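Local coordinates for uncharacterized protein (Bacteroides caccae, PDB 4R4K) that is of unknown function but adopts a cystatin-like fold of the NTF2 clan and binds polyether molecules in several pockets, at residues 77-82 with 93-98; 53-59 with 121-126; 58-62 with 146-150; 20-26 with 149-154. All blocks are in the same frame, centred on the assembly; numbering follows the deposited sequence.

How the interactions relate
Interaction 1 lies within the five-stranded sheet, while interactions 2 and 3 share the loop 53-62 and interactions 3 and 4 share helix 135-152. Interaction 2 reaches the last strand of the same sheet; its centre is about 18 Å from that of interaction 1, with no touch between them. Interactions 2 and 3 share W58 and P59, centres about 11 Å apart. Interactions 3 and 4 share F149 and K150, centres about 7 Å apart, and Q26 ties them together: its OE1 probably accepts from W58 NE1 and L61 N, each 2.9 Å away. One polyether is common to interactions 3 and 4; another site joins L60 and L61 with T123, G124 and W125 of interaction 2.

Interaction 1: residues 77-82 with 93-98; sequences GIYVSK and FEAGYE. With PEU (2,5,8,11,14,17,20,23,26,29,32,35,38,41,44,47,50,53,56,59,62,65,68,71,74,77,80-heptacosaoxadooctacontan-82-ol), chain I.
The ring of Y79 turns its edge to the face of Y97 in a T-shaped stack, the two ring centroids 4.9 Å apart and the planes at 79°, with CD1 of Y79 over the centre of the Y97 ring. One face of Y79 carries the polyether, whose CDA lies over the ring centre; the opposite face rests on the backbone of G96, CE1 of Y79 being 3.4 Å from CA of G96. This is the β hairpin of strands 78-87 and 90-97, the second and third strands of the five-stranded antiparallel sheet in the cystatin-like fold. Y79-Y97 and S81-A95 are non-hydrogen-bonded pairs on the polyether side; V80-G96 and K82-E94 are hydrogen-bonded pairs. With CG anti to the backbone N (chi1 -166°), Y79 leans across the partner strand until its OH is 3.6 Å from CB of A95, and that hydroxyl is hydrogen-bonded to D103. A valine in place of Y79 would probably leave the Y97 face without its edge-on partner, the polyether without its aromatic floor and D103 without this hydroxyl. Farther along, CB of S81 touches CZ of F93 at 3.6 Å. On the other side of the sheet the extended chain of E98 passes over V80, its CG 3.8 Å from V80 CG2, and OE1 lies against CD1 of I78 while OE2 forms a salt bridge with R70. Water 1 links I78 N to E98 O, and E98 N donates to I78 O at 2.7 Å, with a C=O...N angle of 177°.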
# COMPACT_ATOMS: atom_id res chain seq x y z
N GLY A 77 -2.88 -4.99 21.84
CA GLY A 77 -3.40 -4.46 20.59
C GLY A 77 -4.23 -5.47 19.82
O GLY A 77 -4.02 -6.66 19.95
N ILE A 78 -5.19 -4.97 19.04
CA ILE A 78 -5.89 -5.78 18.05
C ILE A 78 -5.66 -5.13 16.70
O ILE A 78 -6.07 -3.98 16.48
CB ILE A 78 -7.40 -5.88 18.34
CG1 ILE A 78 -7.62 -6.49 19.73
CG2 ILE A 78 -8.10 -6.68 17.27
CD1 ILE A 78 -9.06 -6.57 20.16
N TYR A 79 -4.99 -5.84 15.82
CA TYR A 79 -4.65 -5.34 14.49
C TYR A 79 -5.62 -5.99 13.48
O TYR A 79 -5.85 -7.21 13.50
CB TYR A 79 -3.21 -5.67 14.17
CG TYR A 79 -2.66 -4.91 12.97
CD1 TYR A 79 -2.16 -3.61 13.12
CD2 TYR A 79 -2.67 -5.45 11.69
CE1 TYR A 79 -1.69 -2.88 12.04
CE2 TYR A 79 -2.17 -4.73 10.61
CZ TYR A 79 -1.68 -3.45 10.79
OH TYR A 79 -1.18 -2.72 9.73
N VAL A 80 -6.27 -5.18 12.65
CA VAL A 80 -7.30 -5.68 11.76
C VAL A 80 -6.96 -5.25 10.34
O VAL A 80 -6.63 -4.09 10.12
CB VAL A 80 -8.69 -5.09 12.15
CG1 VAL A 80 -9.78 -5.51 11.16
CG2 VAL A 80 -9.07 -5.50 13.57
N SER A 81 -7.06 -6.19 9.42
CA SER A 81 -6.87 -5.94 7.99
C SER A 81 -8.07 -6.51 7.27
O SER A 81 -8.56 -7.61 7.56
CB SER A 81 -5.58 -6.55 7.48
OG SER A 81 -5.55 -7.96 7.77
N LYS A 82 -8.62 -5.72 6.35
CA LYS A 82 -9.85 -6.10 5.67
C LYS A 82 -10.05 -5.29 4.40
O LYS A 82 -9.53 -4.18 4.28
CB LYS A 82 -11.05 -5.91 6.60
CG LYS A 82 -11.30 -4.48 7.00
CD LYS A 82 -12.33 -4.44 8.12
CE LYS A 82 -12.42 -3.05 8.73
NZ LYS A 82 -13.68 -2.88 9.51
N PHE A 93 -8.39 -1.99 0.44
CA PHE A 93 -7.87 -2.78 1.55
C PHE A 93 -7.32 -1.80 2.60
O PHE A 93 -6.60 -0.86 2.26
CB PHE A 93 -6.77 -3.69 1.05
CG PHE A 93 -6.19 -4.59 2.10
CD1 PHE A 93 -6.82 -5.79 2.44
CD2 PHE A 93 -4.98 -4.26 2.72
CE1 PHE A 93 -6.25 -6.63 3.39
CE2 PHE A 93 -4.42 -5.10 3.65
CZ PHE A 93 -5.04 -6.29 3.97
N GLU A 94 -7.68 -2.03 3.85
CA GLU A 94 -7.27 -1.19 4.96
C GLU A 94 -6.76 -2.05 6.11
O GLU A 94 -7.31 -3.11 6.37
CB GLU A 94 -8.43 -0.31 5.42
CG GLU A 94 -8.48 0.95 4.62
CD GLU A 94 -9.66 1.85 4.92
OE1 GLU A 94 -10.21 1.81 6.05
OE2 GLU A 94 -9.99 2.65 4.02
N ALA A 95 -5.68 -1.59 6.75
CA ALA A 95 -5.12 -2.28 7.89
C ALA A 95 -4.67 -1.29 8.96
O ALA A 95 -4.23 -0.17 8.65
CB ALA A 95 -3.98 -3.18 7.48
N GLY A 96 -4.80 -1.70 10.22
CA GLY A 96 -4.37 -0.88 11.33
C GLY A 96 -4.84 -1.45 12.66
O GLY A 96 -5.64 -2.41 12.69
N TYR A 97 -4.36 -0.84 13.74
CA TYR A 97 -4.81 -1.20 15.09
C TYR A 97 -6.22 -0.67 15.33
O TYR A 97 -6.55 0.45 14.95
CB TYR A 97 -3.86 -0.64 16.15
CG TYR A 97 -2.60 -1.45 16.28
CD1 TYR A 97 -2.63 -2.69 16.89
CD2 TYR A 97 -1.41 -1.00 15.71
CE1 TYR A 97 -1.48 -3.46 16.98
CE2 TYR A 97 -0.27 -1.77 15.79
CZ TYR A 97 -0.30 -2.99 16.43
OH TYR A 97 0.82 -3.79 16.49
N GLU A 98 -7.07 -1.49 15.93
CA GLU A 98 -8.40 -1.04 16.36
C GLU A 98 -8.21 0.14 17.29
O GLU A 98 -7.38 0.09 18.20
CB GLU A 98 -9.16 -2.09 17.18
CG GLU A 98 -9.96 -3.13 16.43
CD GLU A 98 -10.78 -3.98 17.40
OE1 GLU A 98 -10.71 -3.77 18.63
OE2 GLU A 98 -11.50 -4.87 16.95
OCY PEU I . 2.31 -3.97 12.37
CCZ PEU I . 1.80 -4.63 13.54
CDA PEU I . 1.16 -5.97 13.19
ODB PEU I . 1.64 -6.42 11.92
CDC PEU I . 0.98 -7.58 11.41
CDD PEU I . 0.67 -7.34 9.93
ODE PEU I . 1.31 -8.33 9.12
O HOH W 1 -5.84 -2.15 19.39

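Interaction 2: residues 53-59 with 121-126; sequences FTKEKWP and CYTGWY. With PEU (2,5,8,11,14,17,20,23,26,29,32,35,38,41,44,47,50,53,56,59,62,65,68,71,74,77,80-heptacosaoxadooctacontan-82-ol), chain H.
One hydrogen bond crosses this contact: OH of Y126 donates to the backbone O of K57 at 2.6 Å. It arrives in the carbonyl plane, on a lone pair, and the oxygen lies near the plane of the Y126 ring, at its edge. A second bond shapes the 121-126 side from within, where OG1 of T123 accepts from W125 N at 3.2 Å and makes an ST turn. Among the aromatic contacts, Y126 points its edge at the face of F53, a T-shaped pair with centroids 5.7 Å apart and planes at 89°. The sulfur of C121 stands obliquely to W58, 4.8 Å from the centroid of its six-membered ring, while CB of C121 meets the ring edge at CZ3, 3.6 Å away. In the cystatin-like fold these groups join the end of the outermost strand 116-123 to the long loop between strands 48-51 and 69-72, and V142 of helix 135-152 packs on W125 and Y126. The remaining contacts are apolar. OG1 of T123 is anti to the backbone N (chi1 174°), leaving CG2 to lie 4.0 Å from CZ of F53. P59 and W125 lie alongside, running opposite ways, with P59 CG 3.8 Å from W125 CD1. T123, G124 and W125 line the polyether pocket; the indole takes CCR over one face, and W125 NE1, without hydrogen-bond partner in the model, lies 3.6 Å from CDC.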
# COMPACT_ATOMS: atom_id res chain seq x y z
N PHE A 53 3.93 10.51 -4.94
CA PHE A 53 4.14 9.14 -4.53
C PHE A 53 4.52 8.34 -5.78
O PHE A 53 3.67 7.84 -6.50
CB PHE A 53 2.89 8.60 -3.85
CG PHE A 53 3.14 7.39 -2.97
CD1 PHE A 53 4.16 6.48 -3.22
CD2 PHE A 53 2.29 7.14 -1.92
CE1 PHE A 53 4.35 5.36 -2.42
CE2 PHE A 53 2.47 6.02 -1.12
CZ PHE A 53 3.50 5.14 -1.36
N THR A 54 5.82 8.26 -6.02
CA THR A 54 6.37 7.70 -7.24
C THR A 54 7.03 6.34 -6.98
O THR A 54 7.08 5.86 -5.84
CB THR A 54 7.43 8.66 -7.81
OG1 THR A 54 8.35 9.00 -6.77
CG2 THR A 54 6.79 9.93 -8.32
N LYS A 55 7.48 5.71 -8.06
CA LYS A 55 7.96 4.32 -8.00
C LYS A 55 9.08 4.12 -7.01
O LYS A 55 9.11 3.12 -6.29
CB LYS A 55 8.41 3.86 -9.38
CG LYS A 55 8.86 2.41 -9.43
CD LYS A 55 9.49 2.03 -10.76
CE LYS A 55 10.22 0.70 -10.63
NZ LYS A 55 11.03 0.35 -11.83
N GLU A 56 9.99 5.08 -6.94
CA GLU A 56 11.14 4.92 -6.04
C GLU A 56 10.72 4.90 -4.55
O GLU A 56 11.46 4.43 -3.72
CB GLU A 56 12.24 5.95 -6.34
CG GLU A 56 12.15 7.23 -5.54
CD GLU A 56 11.09 8.18 -6.04
OE1 GLU A 56 10.30 7.78 -6.93
OE2 GLU A 56 11.03 9.33 -5.54
N LYS A 57 9.55 5.43 -4.23
CA LYS A 57 9.05 5.46 -2.86
C LYS A 57 8.19 4.26 -2.47
O LYS A 57 7.89 4.07 -1.31
CB LYS A 57 8.24 6.75 -2.63
CG LYS A 57 9.06 8.02 -2.81
CD LYS A 57 8.27 9.26 -2.41
CE LYS A 57 9.05 10.54 -2.70
NZ LYS A 57 9.07 10.87 -4.15
N TRP A 58 7.79 3.45 -3.45
CA TRP A 58 6.86 2.36 -3.22
C TRP A 58 7.40 1.22 -2.35
O TRP A 58 8.38 0.60 -2.71
CB TRP A 58 6.41 1.74 -4.55
CG TRP A 58 5.46 0.60 -4.40
CD1 TRP A 58 5.73 -0.73 -4.59
CD2 TRP A 58 4.10 0.69 -3.98
NE1 TRP A 58 4.60 -1.48 -4.31
CE2 TRP A 58 3.59 -0.63 -3.93
CE3 TRP A 58 3.27 1.76 -3.61
CZ2 TRP A 58 2.28 -0.91 -3.56
CZ3 TRP A 58 1.96 1.48 -3.25
CH2 TRP A 58 1.49 0.16 -3.23
N PRO A 59 6.74 0.94 -1.21
CA PRO A 59 7.06 -0.29 -0.46
C PRO A 59 6.34 -1.50 -1.04
O PRO A 59 5.11 -1.54 -1.04
CB PRO A 59 6.54 0.00 0.96
CG PRO A 59 6.11 1.45 0.95
CD PRO A 59 5.77 1.75 -0.47
N CYS A 121 -2.50 4.67 -2.58
CA CYS A 121 -2.05 4.02 -1.38
C CYS A 121 -1.71 5.06 -0.32
O CYS A 121 -1.13 6.11 -0.64
CB CYS A 121 -0.84 3.15 -1.67
SG CYS A 121 -0.07 2.37 -0.22
N TYR A 122 -2.14 4.79 0.89
CA TYR A 122 -1.65 5.46 2.08
C TYR A 122 -0.84 4.41 2.82
O TYR A 122 -1.31 3.29 3.03
CB TYR A 122 -2.79 5.95 2.99
CG TYR A 122 -2.24 6.40 4.32
CD1 TYR A 122 -1.60 7.65 4.44
CD2 TYR A 122 -2.27 5.56 5.43
CE1 TYR A 122 -1.04 8.05 5.64
CE2 TYR A 122 -1.72 5.96 6.64
CZ TYR A 122 -1.10 7.20 6.74
OH TYR A 122 -0.55 7.61 7.92
N THR A 123 0.38 4.76 3.18
CA THR A 123 1.18 3.89 4.04
C THR A 123 1.79 4.64 5.20
O THR A 123 2.32 5.74 5.04
CB THR A 123 2.26 3.13 3.25
OG1 THR A 123 3.09 2.41 4.17
CG2 THR A 123 3.11 4.05 2.43
N GLY A 124 1.73 4.03 6.38
CA GLY A 124 2.35 4.59 7.57
C GLY A 124 3.86 4.79 7.45
O GLY A 124 4.44 5.45 8.28
N TRP A 125 4.52 4.16 6.46
CA TRP A 125 5.94 4.47 6.20
C TRP A 125 6.15 5.97 6.00
O TRP A 125 7.18 6.51 6.38
CB TRP A 125 6.44 3.74 4.96
CG TRP A 125 6.93 2.36 5.14
CD1 TRP A 125 6.32 1.21 4.74
CD2 TRP A 125 8.20 1.96 5.70
NE1 TRP A 125 7.11 0.14 5.04
CE2 TRP A 125 8.27 0.57 5.63
CE3 TRP A 125 9.28 2.65 6.25
CZ2 TRP A 125 9.38 -0.15 6.09
CZ3 TRP A 125 10.38 1.94 6.73
CH2 TRP A 125 10.42 0.56 6.64
N TYR A 126 5.17 6.61 5.36
CA TYR A 126 5.17 8.02 5.11
C TYR A 126 4.01 8.73 5.81
O TYR A 126 3.34 9.59 5.24
CB TYR A 126 5.13 8.27 3.61
CG TYR A 126 6.18 7.52 2.82
CD1 TYR A 126 7.51 7.71 3.05
CD2 TYR A 126 5.81 6.61 1.85
CE1 TYR A 126 8.46 7.01 2.33
CE2 TYR A 126 6.75 5.89 1.12
CZ TYR A 126 8.07 6.09 1.36
OH TYR A 126 9.00 5.42 0.63
OCP PEU H . 7.53 1.59 10.78
CCQ PEU H . 7.67 1.63 9.36
CCR PEU H . 6.29 1.56 8.71
OCS PEU H . 5.60 0.38 9.13
CCT PEU H . 4.31 0.64 9.71
CCU PEU H . 3.29 0.99 8.63
OCV PEU H . 3.31 -0.03 7.64
CCW PEU H . 2.20 -0.00 6.75
CCX PEU H . 2.59 -0.72 5.47
OCY PEU H . 3.02 -2.06 5.72
CCZ PEU H . 3.35 -2.82 4.54
CDA PEU H . 4.66 -2.36 3.89
ODB PEU H . 5.53 -3.47 3.63
CDC PEU H . 6.88 -3.29 4.08
CDD PEU H . 6.92 -3.42 5.61
ODE PEU H . 8.24 -3.71 6.06

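Interaction 3: residues 58-62 with 146-150; sequences WPLLD and NAAFK. With PEU (2,5,8,11,14,17,20,23,26,29,32,35,38,41,44,47,50,53,56,59,62,65,68,71,74,77,80-heptacosaoxadooctacontan-82-ol), chain J.
N146 and F149 reach the loop 58-62 from the same helix by different first torsions. In N146, CG is anti to the carbonyl carbon (chi1 -73°), which sets the amide beside the backbone of W58 and L60; in F149, CG is anti to the backbone N (chi1 -175°), and the ring swings beneath L60. The amide then works from both ends. ND2 donates to W58 O at 2.8 Å, close to the amide plane and in the carbonyl plane of W58. OD1 accepts from L60 N at 2.9 Å, the donor tilted from its carbonyl plane, and also takes a bond from water 2, which donates to L60 O as well. The helix 135-152 thus grips an irregular segment of the cystatin-like fold, side-chain amide to main chain. A leucine in place of N146 would probably leave W58 O and L60 N of these buried residues without these mates and water 2 with one acceptor fewer. L60 seals the joint: its CB sits over the centre of the F149 ring, 3.7 Å from the centroid and 7° off the normal, a CH-pi contact. CD1 of L60 also touches CB of N146 at 3.7 Å. At the ring edge L61 O lies 3.4 Å from CE2 of F149, and CB of D62 comes obliquely to the ring, 3.6 Å from CE2 of F149. On the far flank CB of A148 meets polyether CCZ at 3.7 Å.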
# COMPACT_ATOMS: atom_id res chain seq x y z
N TRP A 58 7.79 3.45 -3.45
CA TRP A 58 6.86 2.36 -3.22
C TRP A 58 7.40 1.22 -2.35
O TRP A 58 8.38 0.60 -2.71
CB TRP A 58 6.41 1.74 -4.55
CG TRP A 58 5.46 0.60 -4.40
CD1 TRP A 58 5.73 -0.73 -4.59
CD2 TRP A 58 4.10 0.69 -3.98
NE1 TRP A 58 4.60 -1.48 -4.31
CE2 TRP A 58 3.59 -0.63 -3.93
CE3 TRP A 58 3.27 1.76 -3.61
CZ2 TRP A 58 2.28 -0.91 -3.56
CZ3 TRP A 58 1.96 1.48 -3.25
CH2 TRP A 58 1.49 0.16 -3.23
N PRO A 59 6.74 0.94 -1.21
CA PRO A 59 7.06 -0.29 -0.46
C PRO A 59 6.34 -1.50 -1.04
O PRO A 59 5.11 -1.54 -1.04
CB PRO A 59 6.54 0.00 0.96
CG PRO A 59 6.11 1.45 0.95
CD PRO A 59 5.77 1.75 -0.47
N LEU A 60 7.10 -2.51 -1.45
CA LEU A 60 6.53 -3.72 -1.99
C LEU A 60 5.68 -4.45 -0.95
O LEU A 60 6.10 -4.62 0.20
CB LEU A 60 7.63 -4.61 -2.55
CG LEU A 60 8.35 -4.06 -3.80
CD1 LEU A 60 9.69 -4.74 -4.01
CD2 LEU A 60 7.50 -4.20 -5.05
N LEU A 61 4.49 -4.87 -1.39
CA LEU A 61 3.49 -5.53 -0.54
C LEU A 61 3.51 -7.04 -0.74
O LEU A 61 3.49 -7.52 -1.86
CB LEU A 61 2.11 -5.02 -0.90
CG LEU A 61 1.91 -3.54 -0.59
CD1 LEU A 61 0.58 -3.10 -1.13
CD2 LEU A 61 2.04 -3.24 0.90
N ASP A 62 3.60 -7.78 0.37
CA ASP A 62 3.65 -9.23 0.30
C ASP A 62 2.33 -9.89 0.64
O ASP A 62 1.38 -9.21 1.02
CB ASP A 62 4.81 -9.77 1.14
CG ASP A 62 4.62 -9.63 2.64
OD1 ASP A 62 3.49 -9.38 3.12
OD2 ASP A 62 5.63 -9.80 3.36
N ASN A 146 12.71 -3.53 0.29
CA ASN A 146 12.41 -4.02 -1.03
C ASN A 146 13.49 -4.96 -1.55
O ASN A 146 13.19 -5.93 -2.21
CB ASN A 146 12.19 -2.85 -1.98
CG ASN A 146 10.88 -2.13 -1.75
OD1 ASN A 146 9.96 -2.62 -1.08
ND2 ASN A 146 10.75 -0.94 -2.35
N ALA A 147 14.75 -4.71 -1.20
CA ALA A 147 15.84 -5.65 -1.50
C ALA A 147 15.61 -7.02 -0.83
O ALA A 147 15.81 -8.07 -1.45
CB ALA A 147 17.19 -5.05 -1.12
N ALA A 148 15.18 -7.01 0.42
CA ALA A 148 14.81 -8.23 1.11
C ALA A 148 13.64 -8.94 0.40
O ALA A 148 13.67 -10.13 0.15
CB ALA A 148 14.46 -7.96 2.56
N PHE A 149 12.61 -8.19 0.06
CA PHE A 149 11.45 -8.74 -0.66
C PHE A 149 11.89 -9.44 -1.94
O PHE A 149 11.41 -10.53 -2.28
CB PHE A 149 10.50 -7.59 -1.00
CG PHE A 149 9.18 -8.01 -1.65
CD1 PHE A 149 9.11 -8.25 -3.00
CD2 PHE A 149 8.01 -8.00 -0.90
CE1 PHE A 149 7.89 -8.57 -3.60
CE2 PHE A 149 6.81 -8.31 -1.50
CZ PHE A 149 6.74 -8.60 -2.84
N LYS A 150 12.79 -8.81 -2.67
CA LYS A 150 13.22 -9.33 -3.96
C LYS A 150 14.08 -10.61 -3.84
O LYS A 150 14.19 -11.34 -4.80
CB LYS A 150 13.92 -8.23 -4.75
CG LYS A 150 12.96 -7.17 -5.25
CD LYS A 150 13.64 -6.17 -6.18
CE LYS A 150 14.48 -5.17 -5.43
NZ LYS A 150 14.97 -4.13 -6.38
OCV PEU J . 13.15 -11.51 6.98
CCW PEU J . 12.70 -10.48 6.12
CCX PEU J . 11.69 -11.01 5.12
OCY PEU J . 10.92 -9.89 4.67
CCZ PEU J . 11.19 -9.45 3.34
CDA PEU J . 9.85 -9.32 2.64
ODB PEU J . 9.39 -10.62 2.31
CDC PEU J . 7.97 -10.77 2.20
CDD PEU J . 7.50 -12.12 2.75
ODE PEU J . 6.79 -12.87 1.75
O HOH W 2 8.76 -4.24 1.01

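Interaction 4: residues 20-26 with 149-154; sequences TSSAAFQ and FKEIHP. With PEU (2,5,8,11,14,17,20,23,26,29,32,35,38,41,44,47,50,53,56,59,62,65,68,71,74,77,80-heptacosaoxadooctacontan-82-ol), chain J.
F149 directs its edge at A23, whose N lies near the ring plane 3.9 Å from CE1, where the end of helix 135-152 meets the start of helix 23-28 of the cystatin-like fold. H153 stacks edge-to-face on F149, its CD2 over the centre of the ring on the side opposite L60. The imidazole is itself sandwiched: T20 O stands over one face, toward the rim, and CG1 of I152 over the other. The amide of Q26 is turned 81° from the F149 ring, NE2 lying 3.9 Å from CZ of F149 while hydrogen-bonded to F19 O. CB of A23 rests on CG of K150 at 3.6 Å. S22 is the N-cap of helix 23-28, its OG accepting from F25 N, and the C-terminal carboxylate of P154 sits here: S22 OG donates to P154 O at 2.8 Å and A24 N to OXT of P154 at 3.1 Å. The N-terminal end of helix 23-28 would be expected to favour this negative charge. A23 N donates to H153 O at 2.8 Å. NE2 of H153 faces polyether ODE at a doubtfully short distance, and water 4 lies 2.9 Å from ND1 of H153 and donates to S21 O.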
# COMPACT_ATOMS: atom_id res chain seq x y z
N THR A 20 1.61 -10.14 -5.30
CA THR A 20 2.38 -10.24 -4.05
C THR A 20 3.54 -11.23 -4.19
O THR A 20 4.38 -11.29 -3.31
CB THR A 20 1.50 -10.66 -2.86
OG1 THR A 20 0.80 -11.87 -3.16
CG2 THR A 20 0.52 -9.57 -2.53
N SER A 21 3.57 -12.00 -5.27
CA SER A 21 4.59 -13.06 -5.43
C SER A 21 5.80 -12.63 -6.27
O SER A 21 6.79 -13.35 -6.31
CB SER A 21 3.95 -14.31 -6.02
OG SER A 21 3.76 -14.13 -7.42
N SER A 22 5.73 -11.48 -6.94
CA SER A 22 6.81 -11.05 -7.84
C SER A 22 6.96 -9.53 -7.84
O SER A 22 6.03 -8.82 -8.24
CB SER A 22 6.53 -11.49 -9.28
OG SER A 22 7.45 -10.90 -10.20
N ALA A 23 8.12 -9.05 -7.42
CA ALA A 23 8.39 -7.61 -7.40
C ALA A 23 8.30 -6.98 -8.79
O ALA A 23 7.68 -5.92 -8.96
CB ALA A 23 9.76 -7.34 -6.82
N ALA A 24 8.89 -7.64 -9.78
CA ALA A 24 8.85 -7.10 -11.15
C ALA A 24 7.42 -6.95 -11.64
O ALA A 24 7.04 -5.90 -12.16
CB ALA A 24 9.63 -7.99 -12.11
N PHE A 25 6.59 -7.97 -11.42
CA PHE A 25 5.18 -7.87 -11.81
C PHE A 25 4.46 -6.78 -11.03
O PHE A 25 3.69 -5.98 -11.59
CB PHE A 25 4.47 -9.21 -11.63
CG PHE A 25 3.02 -9.18 -12.00
CD1 PHE A 25 2.64 -9.19 -13.32
CD2 PHE A 25 2.03 -9.11 -11.02
CE1 PHE A 25 1.30 -9.17 -13.66
CE2 PHE A 25 0.68 -9.09 -11.35
CZ PHE A 25 0.32 -9.11 -12.68
N GLN A 26 4.68 -6.76 -9.71
CA GLN A 26 4.05 -5.76 -8.86
C GLN A 26 4.25 -4.32 -9.38
O GLN A 26 3.29 -3.54 -9.50
CB GLN A 26 4.53 -5.90 -7.40
CG GLN A 26 3.86 -4.91 -6.48
CD GLN A 26 3.94 -5.22 -4.98
OE1 GLN A 26 4.00 -4.29 -4.18
NE2 GLN A 26 3.94 -6.50 -4.60
N PHE A 149 12.61 -8.19 0.06
CA PHE A 149 11.45 -8.74 -0.66
C PHE A 149 11.89 -9.44 -1.94
O PHE A 149 11.41 -10.53 -2.28
CB PHE A 149 10.50 -7.59 -1.00
CG PHE A 149 9.18 -8.01 -1.65
CD1 PHE A 149 9.11 -8.25 -3.00
CD2 PHE A 149 8.01 -8.00 -0.90
CE1 PHE A 149 7.89 -8.57 -3.60
CE2 PHE A 149 6.81 -8.31 -1.50
CZ PHE A 149 6.74 -8.60 -2.84
N LYS A 150 12.79 -8.81 -2.67
CA LYS A 150 13.22 -9.33 -3.96
C LYS A 150 14.08 -10.61 -3.84
O LYS A 150 14.19 -11.34 -4.80
CB LYS A 150 13.92 -8.23 -4.75
CG LYS A 150 12.96 -7.17 -5.25
CD LYS A 150 13.64 -6.17 -6.18
CE LYS A 150 14.48 -5.17 -5.43
NZ LYS A 150 14.97 -4.13 -6.38
N GLU A 151 14.65 -10.88 -2.66
CA GLU A 151 15.38 -12.14 -2.44
C GLU A 151 14.45 -13.34 -2.45
O GLU A 151 14.86 -14.42 -2.84
CB GLU A 151 16.13 -12.13 -1.11
CG GLU A 151 17.30 -11.17 -1.03
CD GLU A 151 18.50 -11.61 -1.87
OE1 GLU A 151 18.53 -12.77 -2.35
OE2 GLU A 151 19.40 -10.77 -2.06
N ILE A 152 13.20 -13.14 -2.03
CA ILE A 152 12.23 -14.22 -1.99
C ILE A 152 11.10 -14.11 -3.01
O ILE A 152 10.45 -15.10 -3.29
CB ILE A 152 11.68 -14.44 -0.56
CG1 ILE A 152 11.26 -13.12 0.09
CG2 ILE A 152 12.76 -15.08 0.30
CD1 ILE A 152 10.57 -13.29 1.42
N HIS A 153 10.87 -12.92 -3.56
CA HIS A 153 9.78 -12.69 -4.52
C HIS A 153 10.27 -11.84 -5.70
O HIS A 153 9.81 -10.70 -5.87
CB HIS A 153 8.65 -11.91 -3.86
CG HIS A 153 8.13 -12.53 -2.61
ND1 HIS A 153 7.66 -13.82 -2.57
CD2 HIS A 153 7.97 -12.02 -1.37
CE1 HIS A 153 7.26 -14.10 -1.34
NE2 HIS A 153 7.43 -13.02 -0.60
N PRO A 154 11.21 -12.34 -6.49
CA PRO A 154 11.71 -11.51 -7.59
C PRO A 154 10.65 -11.13 -8.64
O PRO A 154 9.71 -11.89 -8.90
CB PRO A 154 12.81 -12.38 -8.22
CG PRO A 154 12.48 -13.77 -7.82
CD PRO A 154 11.87 -13.67 -6.46
OXT PRO A 154 10.70 -10.05 -9.27
OCV PEU J . 13.15 -11.51 6.98
CCW PEU J . 12.70 -10.48 6.12
CCX PEU J . 11.69 -11.01 5.12
OCY PEU J . 10.92 -9.89 4.67
CCZ PEU J . 11.19 -9.45 3.34
CDA PEU J . 9.85 -9.32 2.64
ODB PEU J . 9.39 -10.62 2.31
CDC PEU J . 7.97 -10.77 2.20
CDD PEU J . 7.50 -12.12 2.75
ODE PEU J . 6.79 -12.87 1.75
O HOH W 3 9.01 -14.34 -8.10
O HOH W 4 7.34 -15.71 -4.70